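Local coordinates for protein transcriptional regulator, LacI family (Arthrobacter sp., PDB 4RKQ) that probably regulates transcription as a LacI-family factor, sensing a small, sugar-like effector through a periplasmic-binding-protein-like domain, at residues K127-A132 with E191-L196. Residues are numbered along the deposited sequence; the frame is centred on the assembly and turned at random.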
# COMPACT_ATOMS: atom_id res chain seq x y z
N LYS A 127 -6.62 -1.92 -32.80
CA LYS A 127 -7.85 -1.57 -33.49
C LYS A 127 -9.06 -1.55 -32.62
O LYS A 127 -10.13 -2.02 -33.02
CB LYS A 127 -8.08 -2.56 -34.68
CG LYS A 127 -7.81 -1.97 -36.06
CD LYS A 127 -6.39 -2.21 -36.52
CE LYS A 127 -6.21 -1.58 -37.89
NZ LYS A 127 -4.94 -2.03 -38.51
N ARG A 128 -8.94 -0.99 -31.42
CA ARG A 128 -10.15 -0.83 -30.59
C ARG A 128 -10.95 0.27 -31.20
O ARG A 128 -10.39 1.29 -31.58
CB ARG A 128 -9.83 -0.52 -29.13
CG ARG A 128 -8.84 -1.47 -28.50
CD ARG A 128 -9.33 -2.91 -28.51
NE ARG A 128 -8.31 -3.81 -27.97
CZ ARG A 128 -8.54 -5.06 -27.60
NH1 ARG A 128 -9.77 -5.57 -27.65
NH2 ARG A 128 -7.54 -5.79 -27.11
N GLN A 129 -12.26 0.06 -31.31
CA GLN A 129 -13.13 0.98 -32.02
C GLN A 129 -13.93 1.83 -31.08
O GLN A 129 -14.44 2.85 -31.50
CB GLN A 129 -14.12 0.20 -32.93
CG GLN A 129 -13.47 -0.81 -33.85
CD GLN A 129 -12.63 -0.17 -34.94
OE1 GLN A 129 -13.09 0.73 -35.65
NE2 GLN A 129 -11.40 -0.61 -35.07
N HIS A 130 -14.09 1.42 -29.82
CA HIS A 130 -15.00 2.14 -28.93
C HIS A 130 -14.31 2.37 -27.59
O HIS A 130 -14.40 1.56 -26.67
CB HIS A 130 -16.30 1.40 -28.74
CG HIS A 130 -17.08 1.22 -30.00
ND1 HIS A 130 -17.90 2.20 -30.50
CD2 HIS A 130 -17.16 0.18 -30.86
CE1 HIS A 130 -18.47 1.77 -31.61
NE2 HIS A 130 -18.03 0.54 -31.85
N ILE A 131 -13.59 3.46 -27.50
CA ILE A 131 -12.67 3.70 -26.37
C ILE A 131 -13.34 4.49 -25.26
O ILE A 131 -14.18 5.34 -25.53
CB ILE A 131 -11.41 4.42 -26.87
CG1 ILE A 131 -10.67 3.46 -27.79
CG2 ILE A 131 -10.50 4.82 -25.70
CD1 ILE A 131 -9.46 4.02 -28.49
N ALA A 132 -12.98 4.24 -24.00
CA ALA A 132 -13.50 5.06 -22.89
C ALA A 132 -12.35 5.45 -22.00
O ALA A 132 -11.39 4.70 -21.89
CB ALA A 132 -14.56 4.32 -22.12
N GLU A 191 -20.59 -2.16 -26.44
CA GLU A 191 -19.61 -2.19 -27.52
C GLU A 191 -18.18 -1.80 -27.06
O GLU A 191 -17.19 -2.05 -27.78
CB GLU A 191 -20.11 -1.29 -28.68
CG GLU A 191 -20.16 0.24 -28.45
CD GLU A 191 -21.41 0.75 -27.71
OE1 GLU A 191 -22.10 -0.03 -27.04
OE2 GLU A 191 -21.70 1.96 -27.79
N THR A 192 -18.06 -1.23 -25.86
CA THR A 192 -16.77 -0.69 -25.38
C THR A 192 -15.71 -1.74 -25.48
O THR A 192 -15.82 -2.83 -24.92
CB THR A 192 -16.92 -0.21 -23.92
OG1 THR A 192 -17.97 0.75 -23.87
CG2 THR A 192 -15.64 0.46 -23.38
N ASP A 193 -14.63 -1.46 -26.21
CA ASP A 193 -13.59 -2.45 -26.30
C ASP A 193 -12.21 -1.94 -25.88
O ASP A 193 -11.23 -2.65 -26.00
CB ASP A 193 -13.55 -3.04 -27.71
CG ASP A 193 -13.27 -2.01 -28.77
OD1 ASP A 193 -13.36 -0.82 -28.42
OD2 ASP A 193 -12.95 -2.39 -29.94
N GLY A 194 -12.11 -0.73 -25.36
CA GLY A 194 -10.82 -0.32 -24.77
C GLY A 194 -11.03 0.74 -23.74
O GLY A 194 -11.75 1.68 -24.01
N ILE A 195 -10.42 0.59 -22.56
CA ILE A 195 -10.61 1.51 -21.46
C ILE A 195 -9.27 1.95 -20.89
O ILE A 195 -8.46 1.11 -20.49
CB ILE A 195 -11.46 0.89 -20.35
CG1 ILE A 195 -12.87 0.58 -20.87
CG2 ILE A 195 -11.54 1.84 -19.15
CD1 ILE A 195 -13.78 -0.09 -19.87
N LEU A 196 -9.06 3.28 -20.86
CA LEU A 196 -7.88 3.91 -20.24
C LEU A 196 -8.33 4.45 -18.88
O LEU A 196 -9.34 5.16 -18.82
CB LEU A 196 -7.34 5.07 -21.08
CG LEU A 196 -6.82 4.74 -22.48
CD1 LEU A 196 -6.48 6.02 -23.22
CD2 LEU A 196 -5.62 3.82 -22.44
O HOH W 1 -11.50 -4.97 -30.06
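Asp193 OD2 is gripped by the backbone N-H of Gln129 and by a water that is only weakly bound by Arg128 NH1. Gln129 N reaches Asp193 OD2 at 2.9 Å, nearly straight and on the syn lone pair. The next amide, His130 N, meets Asp193 OD1 at 2.7 Å, also from the syn side but somewhat out of the carboxylate plane. A chi1 of 61°, which sets CG between the backbone N and the carbonyl carbon, turns the acid back to these amides, where the chain comes off helix 112-125, ended by a Schellman motif at Lys127, and leads into the sheet. Asp193 N in turn donates to His130 O at 3.1 Å. Arg128 makes no direct salt bridge to Asp193: its CD lies 3.2 Å from Asp193 O, and its guanidinium runs on to Glu287 and the carbonyl of Pro218. Glu191 sets its CG over the centre of one face of the His130 ring, a CH-pi contact 3.6 Å from the centroid, with ring and carboxylate planes almost perpendicular. Farther on the two segments pair as parallel strands, Ala132 N bonding to Gly194 O and Leu196 N to Ala132 O (2.9 Å). Helix 112-125 packs against Ile131 on one face of the sheet and helix 175-188 against Ala132 on the other, as in the alpha/beta/alpha sandwich of periplasmic-binding-protein-like domains. With an alanine at Asp193, the amides of Gln129 and His130 would probably lose their acceptors, leaving the turn freer to shift. The paired syn contacts and the Asp193 N-H to His130 O probably set the register in which the segment after the helix joins strand 194-197.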